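Local coordinates for protein L-amino acid deaminase (Proteus vulgaris, PDB 5I39) that binds FAD as a membrane-bound flavoprotein and probably carries out the oxidative deamination of L-amino acids, at residues A45-I50 / E74-F79; G49-I54 / T378-S383; L245-L250 / L367-A372. All blocks are in the same frame, centred on the assembly; numbering follows the deposited sequence.

All three contacts lie in the Rossmann-type part of the fold that holds FAD. Contacts 1 and 2 both use helix 47-58 and share Gly49 and Ile50. Their centres are about 10 Å apart. Contact 1 holds the pyrophosphate. Contact 2 packs the same helix on helix 376-392, which reaches the flavin through Thr378. The two touch where Ile47 CG1 meets Ser380 OG at 3.4 Å. Contact 3 is further out, with its centre about 16 Å from both others. Its strand 367-371 leads toward helix 376-392. It touches contact 1 where Leu48 CD1 meets Asn370 O at 3.5 Å. Its Phe246 touches FAD, while nearest atoms of the Ile369 side chain and FAD are about 9 Å apart.

Contact 1: residues A45-I50 / E74-F79; sequences AGILGI and EQSSRF. With FAD (flavin-adenine dinucleotide), chain B.
Ser76 OG stands beside its own backbone N and anti to the carbonyl carbon (chi1 -61°), which turns it to the start of helix 47-58. Ile47 has CG1 anti to N (chi1 -164°). Its CG2 then falls between N and the carbonyl carbon, 3.4 Å from Ser76 OG. The backbone N-H of Ile47 points almost straight at the hydroxyl: Ile47 N to Ser76 OG is 2.9 Å, with an angle of 170° at the hydrogen. Ser76 OG also donates to FAD O2A at 2.6 Å and accepts from FAD O4' at 2.9 Å. Three bonds thus fix its rotation. Ser76 N donates to FAD O2A as well, at 2.9 Å, and Gln75 N reaches FAD O1A at 3.1 Å. Leu48 N binds FAD O1P on the other phosphate at 3.1 Å. Gly46 has no side chain, and its CA lies 3.3 Å from FAD O1P. Gly46 and Gly49 are consistent with the last two glycines of a GxGxxG dinucleotide-binding motif. The helix start would favour the negative phosphates. The segment 74-79 belongs to the loop between strands 63-66 and 82-83. Ser76 O is hydrogen-bonded to Thr190 OG1 of helix 189-199. Ile47 packs on Thr190 too, and on Met377 of helix 376-392.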
loop_
_atom_site.group_PDB
_atom_site.type_symbol
_atom_site.label_atom_id
_atom_site.label_comp_id
_atom_site.label_asym_id
_atom_site.label_seq_id
_atom_site.Cartn_x
_atom_site.Cartn_y
_atom_site.Cartn_z
ATOM N N ALA A 45 5.371 4.708 11.385
ATOM C CA ALA A 45 6.081 3.513 10.913
ATOM C C ALA A 45 5.140 2.540 10.191
ATOM O O ALA A 45 5.139 1.333 10.453
ATOM C CB ALA A 45 6.795 2.819 12.063
ATOM N N GLY A 46 4.335 3.080 9.281
ATOM C CA GLY A 46 3.687 2.276 8.248
ATOM C C GLY A 46 4.599 2.200 7.038
ATOM O O GLY A 46 5.756 2.637 7.075
ATOM N N ILE A 47 4.074 1.672 5.940
ATOM C CA ILE A 47 4.883 1.488 4.743
ATOM C C ILE A 47 5.432 2.815 4.212
ATOM O O ILE A 47 6.553 2.862 3.734
ATOM C CB ILE A 47 4.112 0.713 3.643
ATOM C CG1 ILE A 47 5.056 0.181 2.556
ATOM C CG2 ILE A 47 3.001 1.552 3.026
ATOM C CD1 ILE A 47 5.969 -0.941 3.010
ATOM N N LEU A 48 4.654 3.888 4.289
ATOM C CA LEU A 48 5.106 5.140 3.700
ATOM C C LEU A 48 6.249 5.752 4.505
ATOM O O LEU A 48 7.252 6.178 3.927
ATOM C CB LEU A 48 3.940 6.104 3.491
ATOM C CG LEU A 48 2.896 5.604 2.477
ATOM C CD1 LEU A 48 1.839 6.668 2.245
ATOM C CD2 LEU A 48 3.499 5.195 1.138
ATOM N N GLY A 49 6.144 5.748 5.828
ATOM C CA GLY A 49 7.238 6.243 6.669
ATOM C C GLY A 49 8.486 5.381 6.562
ATOM O O GLY A 49 9.601 5.900 6.450
ATOM N N ILE A 50 8.299 4.063 6.584
ATOM C CA ILE A 50 9.417 3.129 6.478
ATOM C C ILE A 50 10.148 3.271 5.142
ATOM O O ILE A 50 11.381 3.368 5.112
ATOM C CB ILE A 50 8.943 1.674 6.672
ATOM C CG1 ILE A 50 8.524 1.442 8.131
ATOM C CG2 ILE A 50 10.039 0.678 6.301
ATOM C CD1 ILE A 50 7.659 0.217 8.333
ATOM N N GLU A 74 -1.222 -0.566 11.616
ATOM C CA GLU A 74 -2.470 -0.041 11.065
ATOM C C GLU A 74 -2.632 -0.489 9.601
ATOM O O GLU A 74 -2.597 -1.694 9.341
ATOM C CB GLU A 74 -2.549 1.472 11.307
ATOM C CG GLU A 74 -2.478 1.854 12.787
ATOM C CD GLU A 74 -3.690 1.450 13.603
ATOM O OE1 GLU A 74 -4.735 1.110 13.017
ATOM O OE2 GLU A 74 -3.602 1.502 14.845
ATOM N N GLN A 75 -2.799 0.428 8.647
ATOM C CA GLN A 75 -3.156 0.030 7.271
ATOM C C GLN A 75 -2.155 -0.936 6.648
ATOM O O GLN A 75 -2.535 -1.853 5.908
ATOM C CB GLN A 75 -3.255 1.251 6.364
ATOM C CG GLN A 75 -4.366 2.207 6.717
ATOM C CD GLN A 75 -4.401 3.364 5.750
ATOM O OE1 GLN A 75 -4.776 3.188 4.598
ATOM N NE2 GLN A 75 -4.001 4.550 6.202
ATOM N N SER A 76 -0.880 -0.732 6.967
ATOM C CA SER A 76 0.200 -1.465 6.326
ATOM C C SER A 76 0.364 -2.921 6.775
ATOM O O SER A 76 1.304 -3.581 6.338
ATOM C CB SER A 76 1.505 -0.690 6.492
ATOM O OG SER A 76 1.408 0.590 5.886
ATOM N N SER A 77 -0.525 -3.421 7.635
ATOM C CA SER A 77 -0.636 -4.864 7.868
ATOM C C SER A 77 -2.068 -5.378 7.729
ATOM O O SER A 77 -2.367 -6.464 8.219
ATOM C CB SER A 77 -0.086 -5.224 9.252
ATOM O OG SER A 77 -0.834 -4.592 10.275
ATOM N N ARG A 78 -2.929 -4.626 7.032
ATOM C CA ARG A 78 -4.363 -4.943 6.957
ATOM C C ARG A 78 -4.919 -4.950 5.531
ATOM O O ARG A 78 -6.130 -5.071 5.324
ATOM C CB ARG A 78 -5.150 -3.963 7.838
ATOM C CG ARG A 78 -4.749 -4.021 9.305
ATOM C CD ARG A 78 -5.467 -2.995 10.172
ATOM N NE ARG A 78 -6.784 -3.460 10.605
ATOM C CZ ARG A 78 -7.006 -4.397 11.532
ATOM N NH1 ARG A 78 -6.001 -5.011 12.156
ATOM N NH2 ARG A 78 -8.257 -4.735 11.832
ATOM N N PHE A 79 -4.031 -4.877 4.551
ATOM C CA PHE A 79 -4.418 -4.663 3.165
ATOM C C PHE A 79 -4.815 -5.954 2.441
ATOM O O PHE A 79 -4.549 -7.051 2.909
ATOM C CB PHE A 79 -3.293 -3.919 2.435
ATOM C CG PHE A 79 -1.960 -4.601 2.517
ATOM C CD1 PHE A 79 -1.680 -5.676 1.696
ATOM C CD2 PHE A 79 -0.981 -4.170 3.408
ATOM C CE1 PHE A 79 -0.461 -6.319 1.752
ATOM C CE2 PHE A 79 0.249 -4.808 3.467
ATOM C CZ PHE A 79 0.511 -5.876 2.631
HETATM P PA FAD B . -0.288 3.263 8.077
HETATM O O1A FAD B . -1.675 3.318 8.729
HETATM O O2A FAD B . 0.186 1.862 7.740
HETATM O O5B FAD B . 0.832 3.881 9.020
HETATM C C5B FAD B . 0.730 5.173 9.600
HETATM C C4B FAD B . 1.362 5.055 10.974
HETATM O O4B FAD B . 1.447 6.371 11.559
HETATM C C3B FAD B . 0.517 4.200 11.921
HETATM O O3B FAD B . 1.269 3.064 12.344
HETATM C C2B FAD B . 0.170 5.185 13.048
HETATM O O2B FAD B . 0.077 4.563 14.344
HETATM C C1B FAD B . 1.286 6.209 12.951
HETATM N N9A FAD B . 0.980 7.537 13.492
HETATM C C8A FAD B . -0.070 8.283 13.214
HETATM N N7A FAD B . -0.017 9.480 13.836
HETATM C C5A FAD B . 1.114 9.453 14.527
HETATM C C6A FAD B . 1.806 10.376 15.422
HETATM N N6A FAD B . 1.272 11.582 15.704
HETATM N N1A FAD B . 2.986 10.001 15.953
HETATM C C2A FAD B . 3.540 8.816 15.664
HETATM N N3A FAD B . 2.960 7.906 14.873
HETATM C C4A FAD B . 1.784 8.190 14.299
HETATM N N1 FAD B . -2.834 -0.810 -1.049
HETATM C C2 FAD B . -2.372 -1.514 -2.087
HETATM O O2 FAD B . -1.407 -1.051 -2.721
HETATM N N3 FAD B . -2.942 -2.692 -2.440
HETATM C C4 FAD B . -3.999 -3.232 -1.824
HETATM O O4 FAD B . -4.455 -4.311 -2.176
HETATM C C4X FAD B . -4.584 -2.511 -0.685
HETATM N N5 FAD B . -5.691 -2.935 -0.018
HETATM C C5X FAD B . -6.062 -2.329 1.115
HETATM C C6 FAD B . -7.054 -2.870 1.935
HETATM C C7 FAD B . -7.409 -2.286 3.147
HETATM C C7M FAD B . -8.451 -2.924 4.038
HETATM C C8 FAD B . -6.739 -1.050 3.579
HETATM C C8M FAD B . -7.059 -0.394 4.900
HETATM C C9 FAD B . -5.762 -0.496 2.749
HETATM C C9A FAD B . -5.404 -1.080 1.540
HETATM N N10 FAD B . -4.424 -0.520 0.710
HETATM C C10 FAD B . -3.894 -1.253 -0.349
HETATM C "C1'" FAD B . -3.802 0.748 1.033
HETATM C "C2'" FAD B . -2.549 0.629 1.827
HETATM O "O2'" FAD B . -2.725 -0.378 2.818
HETATM C "C3'" FAD B . -2.282 1.996 2.449
HETATM O "O3'" FAD B . -2.347 3.051 1.454
HETATM C "C4'" FAD B . -0.932 2.091 3.119
HETATM O "O4'" FAD B . -0.747 0.982 4.020
HETATM C "C5'" FAD B . -0.833 3.397 3.885
HETATM O "O5'" FAD B . 0.438 3.390 4.536
HETATM P P FAD B . 0.756 4.540 5.632
HETATM O O1P FAD B . 2.166 4.319 6.088
HETATM O O2P FAD B . 0.332 5.887 5.086
HETATM O O3P FAD B . -0.334 4.242 6.801
#

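Contact 2: residues G49-I54 / T378-S383; sequences GIMTAI and TESPVS. With FAD (flavin-adenine dinucleotide), chain B.
Pro381, one of the two residues that Met51 touches, sits at a kink in helix 376-392. Pro381 N carries no hydrogen to give. The contact pairs this helix with helix 47-58, the first helix of the Rossmann-type FAD-binding fold, as expected for the DAO family. At the kink Val382 N bonds three residues back, to Glu379 O at 2.9 Å, instead of four back. Ser383 N then resumes the regular bond, also to Glu379 O, at 2.9 Å. Met51 carries the contact from the other side and is present as selenomethionine. It has two deposited conformers, and the one described bends at chi2 (-59°) and again at chi3 (-68°). The bends curl the chain over the turn at Ser380 and Pro381. Met51 CG lies 3.8 Å from Ser380 CB. At the end of the chain, Met51 CE rests 4.0 Å from Pro381 CA and 4.3 Å from Pro381 CG. The contact is therefore apolar in character, although a hydroxyl lies within it. Ser380 OG is hydrogen-bonded back to Met377 O in its own helix. Met193 of helix 189-199 also touches Met51, and Trp103 of helix 90-103 touches Pro381. One turn before the kink, the same helix meets the flavin. Thr378 N donates to FAD O2 at 2.9 Å with an angle of 159°, and Thr378 OG1 donates to that same FAD O2 at 2.7 Å.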
loop_
_atom_site.group_PDB
_atom_site.type_symbol
_atom_site.label_atom_id
_atom_site.label_comp_id
_atom_site.label_asym_id
_atom_site.label_seq_id
_atom_site.Cartn_x
_atom_site.Cartn_y
_atom_site.Cartn_z
ATOM N N GLY A 49 6.144 5.748 5.828
ATOM C CA GLY A 49 7.238 6.243 6.669
ATOM C C GLY A 49 8.486 5.381 6.562
ATOM O O GLY A 49 9.601 5.900 6.450
ATOM N N ILE A 50 8.299 4.063 6.584
ATOM C CA ILE A 50 9.417 3.129 6.478
ATOM C C ILE A 50 10.148 3.271 5.142
ATOM O O ILE A 50 11.381 3.368 5.112
ATOM C CB ILE A 50 8.943 1.674 6.672
ATOM C CG1 ILE A 50 8.524 1.442 8.131
ATOM C CG2 ILE A 50 10.039 0.678 6.301
ATOM C CD1 ILE A 50 7.659 0.217 8.333
HETATM N N MSE A 51 9.400 3.277 4.040
HETATM C CA MSE A 51 10.018 3.337 2.711
HETATM C C MSE A 51 10.693 4.674 2.501
HETATM O O MSE A 51 11.781 4.738 1.918
HETATM C CB MSE A 51 8.998 3.039 1.614
HETATM C CG MSE A 51 8.458 1.605 1.682
HETATM SE SE MSE A 51 9.827 0.210 1.542
HETATM C CE MSE A 51 10.281 0.564 -0.337
ATOM N N THR A 52 10.079 5.754 2.983
ATOM C CA THR A 52 10.705 7.073 2.886
ATOM C C THR A 52 12.004 7.118 3.696
ATOM O O THR A 52 13.009 7.636 3.216
ATOM C CB THR A 52 9.744 8.200 3.303
ATOM O OG1 THR A 52 8.540 8.112 2.533
ATOM C CG2 THR A 52 10.361 9.556 3.039
ATOM N N ALA A 53 11.980 6.570 4.907
ATOM C CA ALA A 53 13.179 6.499 5.747
ATOM C C ALA A 53 14.323 5.753 5.063
ATOM O O ALA A 53 15.463 6.213 5.074
ATOM C CB ALA A 53 12.851 5.849 7.080
ATOM N N ILE A 54 14.014 4.614 4.452
ATOM C CA ILE A 54 15.020 3.854 3.712
ATOM C C ILE A 54 15.643 4.705 2.600
ATOM O O ILE A 54 16.865 4.734 2.434
ATOM C CB ILE A 54 14.410 2.568 3.116
ATOM C CG1 ILE A 54 14.112 1.561 4.235
ATOM C CG2 ILE A 54 15.340 1.932 2.087
ATOM C CD1 ILE A 54 13.127 0.477 3.847
ATOM N N THR A 378 1.442 -0.451 -2.999
ATOM C CA THR A 378 1.888 -0.428 -4.391
ATOM C C THR A 378 2.796 0.761 -4.701
ATOM O O THR A 378 3.833 0.615 -5.352
ATOM C CB THR A 378 0.664 -0.360 -5.326
ATOM O OG1 THR A 378 -0.160 -1.507 -5.116
ATOM C CG2 THR A 378 1.072 -0.327 -6.798
ATOM N N GLU A 379 2.364 1.938 -4.258
ATOM C CA GLU A 379 3.018 3.193 -4.608
ATOM C C GLU A 379 4.297 3.458 -3.831
ATOM O O GLU A 379 5.153 4.205 -4.307
ATOM C CB GLU A 379 2.055 4.348 -4.350
ATOM C CG GLU A 379 0.816 4.312 -5.228
ATOM C CD GLU A 379 -0.310 5.200 -4.734
ATOM O OE1 GLU A 379 -0.221 5.748 -3.617
ATOM O OE2 GLU A 379 -1.306 5.336 -5.477
ATOM N N SER A 380 4.420 2.857 -2.646
ATOM C CA SER A 380 5.432 3.245 -1.660
ATOM C C SER A 380 6.873 3.383 -2.169
ATOM O O SER A 380 7.537 4.328 -1.780
ATOM C CB SER A 380 5.387 2.339 -0.422
ATOM O OG SER A 380 5.600 0.975 -0.740
ATOM N N PRO A 381 7.372 2.465 -3.025
ATOM C CA PRO A 381 8.771 2.653 -3.448
ATOM C C PRO A 381 9.000 3.962 -4.201
ATOM O O PRO A 381 10.076 4.550 -4.116
ATOM C CB PRO A 381 9.022 1.454 -4.372
ATOM C CG PRO A 381 8.004 0.444 -3.965
ATOM C CD PRO A 381 6.793 1.263 -3.645
ATOM N N VAL A 382 7.990 4.408 -4.935
ATOM C CA VAL A 382 8.093 5.632 -5.720
ATOM C C VAL A 382 7.671 6.851 -4.903
ATOM O O VAL A 382 8.334 7.886 -4.969
ATOM C CB VAL A 382 7.293 5.536 -7.033
ATOM C CG1 VAL A 382 7.508 6.786 -7.878
ATOM C CG2 VAL A 382 7.711 4.310 -7.831
ATOM N N SER A 383 6.584 6.753 -4.140
ATOM C CA SER A 383 6.194 7.894 -3.304
ATOM C C SER A 383 7.258 8.192 -2.245
ATOM O O SER A 383 7.442 9.346 -1.886
ATOM C CB SER A 383 4.803 7.738 -2.695
ATOM O OG SER A 383 4.738 6.648 -1.817
HETATM P PA FAD B . -0.288 3.263 8.077
HETATM O O1A FAD B . -1.675 3.318 8.729
HETATM O O2A FAD B . 0.186 1.862 7.740
HETATM O O5B FAD B . 0.832 3.881 9.020
HETATM C C5B FAD B . 0.730 5.173 9.600
HETATM C C4B FAD B . 1.362 5.055 10.974
HETATM O O4B FAD B . 1.447 6.371 11.559
HETATM C C3B FAD B . 0.517 4.200 11.921
HETATM O O3B FAD B . 1.269 3.064 12.344
HETATM C C2B FAD B . 0.170 5.185 13.048
HETATM O O2B FAD B . 0.077 4.563 14.344
HETATM C C1B FAD B . 1.286 6.209 12.951
HETATM N N9A FAD B . 0.980 7.537 13.492
HETATM C C8A FAD B . -0.070 8.283 13.214
HETATM N N7A FAD B . -0.017 9.480 13.836
HETATM C C5A FAD B . 1.114 9.453 14.527
HETATM C C6A FAD B . 1.806 10.376 15.422
HETATM N N6A FAD B . 1.272 11.582 15.704
HETATM N N1A FAD B . 2.986 10.001 15.953
HETATM C C2A FAD B . 3.540 8.816 15.664
HETATM N N3A FAD B . 2.960 7.906 14.873
HETATM C C4A FAD B . 1.784 8.190 14.299
HETATM N N1 FAD B . -2.834 -0.810 -1.049
HETATM C C2 FAD B . -2.372 -1.514 -2.087
HETATM O O2 FAD B . -1.407 -1.051 -2.721
HETATM N N3 FAD B . -2.942 -2.692 -2.440
HETATM C C4 FAD B . -3.999 -3.232 -1.824
HETATM O O4 FAD B . -4.455 -4.311 -2.176
HETATM C C4X FAD B . -4.584 -2.511 -0.685
HETATM N N5 FAD B . -5.691 -2.935 -0.018
HETATM C C5X FAD B . -6.062 -2.329 1.115
HETATM C C6 FAD B . -7.054 -2.870 1.935
HETATM C C7 FAD B . -7.409 -2.286 3.147
HETATM C C7M FAD B . -8.451 -2.924 4.038
HETATM C C8 FAD B . -6.739 -1.050 3.579
HETATM C C8M FAD B . -7.059 -0.394 4.900
HETATM C C9 FAD B . -5.762 -0.496 2.749
HETATM C C9A FAD B . -5.404 -1.080 1.540
HETATM N N10 FAD B . -4.424 -0.520 0.710
HETATM C C10 FAD B . -3.894 -1.253 -0.349
HETATM C "C1'" FAD B . -3.802 0.748 1.033
HETATM C "C2'" FAD B . -2.549 0.629 1.827
HETATM O "O2'" FAD B . -2.725 -0.378 2.818
HETATM C "C3'" FAD B . -2.282 1.996 2.449
HETATM O "O3'" FAD B . -2.347 3.051 1.454
HETATM C "C4'" FAD B . -0.932 2.091 3.119
HETATM O "O4'" FAD B . -0.747 0.982 4.020
HETATM C "C5'" FAD B . -0.833 3.397 3.885
HETATM O "O5'" FAD B . 0.438 3.390 4.536
HETATM P P FAD B . 0.756 4.540 5.632
HETATM O O1P FAD B . 2.166 4.319 6.088
HETATM O O2P FAD B . 0.332 5.887 5.086
HETATM O O3P FAD B . -0.334 4.242 6.801
#

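Contact 3: residues L245-L250 / L367-A372; sequences LFMQNL and LVINTA
After Phe246, which packs on Val237 and touches FAD, Met247 meets Ile369 and Leu367 of strand 367-371. Met247, present as selenomethionine, has a chain bent at chi2 (-52°) and again at chi3 (-53°). It therefore offers two different parts to the strand. The side chains of Met247 and Ile369 reach toward each other, and the end of Ile369, CD1, meets Met247 at CG, short of its SE and CE, at 4.0 Å. Ile369 has two deposited conformers, and this distance holds for one of them. Further along, Met247 SE lies 4.1 Å from Leu367 CD2, and Met247 CE is also 4.1 Å from Leu367 CD2. Here the two side chains pass each other in opposite directions. Helix 243-248 thus packs on one face of the six-stranded mixed sheet of the Rossmann-type fold. Strand 367-371 runs between strands 235-237 and 357-360 in that sheet. Val368 points away from the contact and meets Thr387 and Leu391 of helix 376-392. Leu250 follows in the loop after the helix. Its CD1 reaches the other branch of the leucine, Leu367 CD1, at 4.4 Å. Leu250 O is hydrogen-bonded to Tyr364 OH, shortly before the strand begins.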
loop_
_atom_site.group_PDB
_atom_site.type_symbol
_atom_site.label_atom_id
_atom_site.label_comp_id
_atom_site.label_asym_id
_atom_site.label_seq_id
_atom_site.Cartn_x
_atom_site.Cartn_y
_atom_site.Cartn_z
ATOM N N LEU A 245 -5.360 14.968 11.175
ATOM C CA LEU A 245 -5.407 15.414 12.569
ATOM C C LEU A 245 -4.089 16.074 12.985
ATOM O O LEU A 245 -4.085 17.162 13.567
ATOM C CB LEU A 245 -5.719 14.234 13.489
ATOM C CG LEU A 245 -6.029 14.554 14.949
ATOM C CD1 LEU A 245 -7.396 15.191 15.071
ATOM C CD2 LEU A 245 -5.987 13.300 15.795
ATOM N N PHE A 246 -2.973 15.423 12.665
ATOM C CA PHE A 246 -1.655 15.953 13.008
ATOM C C PHE A 246 -1.432 17.337 12.392
ATOM O O PHE A 246 -0.994 18.272 13.072
ATOM C CB PHE A 246 -0.550 14.990 12.562
ATOM C CG PHE A 246 0.824 15.405 13.011
ATOM C CD1 PHE A 246 1.302 15.041 14.268
ATOM C CD2 PHE A 246 1.638 16.176 12.187
ATOM C CE1 PHE A 246 2.566 15.433 14.688
ATOM C CE2 PHE A 246 2.901 16.569 12.601
ATOM C CZ PHE A 246 3.366 16.198 13.851
HETATM N N MSE A 247 -1.756 17.472 11.110
HETATM C CA MSE A 247 -1.592 18.755 10.420
HETATM C C MSE A 247 -2.555 19.814 10.912
HETATM O O MSE A 247 -2.189 20.995 10.953
HETATM C CB MSE A 247 -1.705 18.577 8.910
HETATM C CG MSE A 247 -0.585 17.724 8.300
HETATM SE SE MSE A 247 1.246 18.282 8.766
HETATM C CE MSE A 247 1.141 20.179 8.256
ATOM N N GLN A 248 -3.774 19.429 11.298
ATOM C CA GLN A 248 -4.746 20.381 11.857
ATOM C C GLN A 248 -4.204 21.082 13.104
ATOM O O GLN A 248 -4.460 22.270 13.322
ATOM C CB GLN A 248 -6.085 19.698 12.173
ATOM C CG GLN A 248 -7.098 19.817 11.049
ATOM C CD GLN A 248 -8.285 18.895 11.216
ATOM O OE1 GLN A 248 -8.207 17.882 11.905
ATOM N NE2 GLN A 248 -9.395 19.239 10.571
ATOM N N ASN A 249 -3.448 20.351 13.922
ATOM C CA ASN A 249 -2.814 20.949 15.108
ATOM C C ASN A 249 -1.705 21.954 14.772
ATOM O O ASN A 249 -1.320 22.751 15.618
ATOM C CB ASN A 249 -2.283 19.867 16.051
ATOM C CG ASN A 249 -3.394 19.055 16.693
ATOM O OD1 ASN A 249 -4.485 19.562 16.941
ATOM N ND2 ASN A 249 -3.117 17.795 16.977
ATOM N N LEU A 250 -1.197 21.891 13.541
ATOM C CA LEU A 250 -0.295 22.898 12.972
ATOM C C LEU A 250 -1.021 23.940 12.093
ATOM O O LEU A 250 -0.377 24.711 11.379
ATOM C CB LEU A 250 0.792 22.182 12.163
ATOM C CG LEU A 250 1.682 21.205 12.938
ATOM C CD1 LEU A 250 2.568 20.440 11.974
ATOM C CD2 LEU A 250 2.537 21.912 13.977
ATOM N N LEU A 367 9.158 20.522 5.997
ATOM C CA LEU A 367 8.160 19.495 6.293
ATOM C C LEU A 367 7.492 19.036 5.006
ATOM O O LEU A 367 7.075 19.852 4.187
ATOM C CB LEU A 367 7.106 20.013 7.277
ATOM C CG LEU A 367 6.113 18.952 7.790
ATOM C CD1 LEU A 367 5.755 19.198 9.249
ATOM C CD2 LEU A 367 4.851 18.884 6.945
ATOM N N VAL A 368 7.382 17.722 4.839
ATOM C CA VAL A 368 6.647 17.142 3.727
ATOM C C VAL A 368 5.653 16.122 4.254
ATOM O O VAL A 368 5.802 15.601 5.366
ATOM C CB VAL A 368 7.579 16.514 2.665
ATOM C CG1 VAL A 368 8.448 17.583 2.023
ATOM C CG2 VAL A 368 8.450 15.421 3.264
ATOM N N ILE A 369 4.645 15.858 3.429
ATOM C CA ILE A 369 3.552 14.922 3.734
ATOM C C ILE A 369 3.564 13.817 2.689
ATOM O O ILE A 369 3.708 14.101 1.502
ATOM C CB ILE A 369 2.167 15.620 3.671
ATOM C CG1 ILE A 369 2.018 16.659 4.791
ATOM C CG2 ILE A 369 1.026 14.603 3.749
ATOM C CD1 ILE A 369 0.849 17.609 4.600
ATOM N N ASN A 370 3.397 12.571 3.127
ATOM C CA ASN A 370 3.245 11.423 2.231
ATOM C C ASN A 370 2.118 10.576 2.797
ATOM O O ASN A 370 2.333 9.796 3.720
ATOM C CB ASN A 370 4.550 10.622 2.142
ATOM C CG ASN A 370 4.479 9.476 1.142
ATOM O OD1 ASN A 370 3.501 9.321 0.415
ATOM N ND2 ASN A 370 5.529 8.664 1.100
ATOM N N THR A 371 0.912 10.750 2.262
ATOM C CA THR A 371 -0.272 10.169 2.889
ATOM C C THR A 371 -1.470 10.136 1.933
ATOM O O THR A 371 -1.333 10.349 0.724
ATOM C CB THR A 371 -0.593 10.939 4.207
ATOM O OG1 THR A 371 -1.338 10.104 5.098
ATOM C CG2 THR A 371 -1.353 12.239 3.962
ATOM N N ALA A 372 -2.635 9.828 2.499
ATOM C CA ALA A 372 -3.929 9.976 1.832
ATOM C C ALA A 372 -4.057 9.103 0.591
ATOM O O ALA A 372 -4.579 9.544 -0.426
ATOM C CB ALA A 372 -4.210 11.442 1.495
#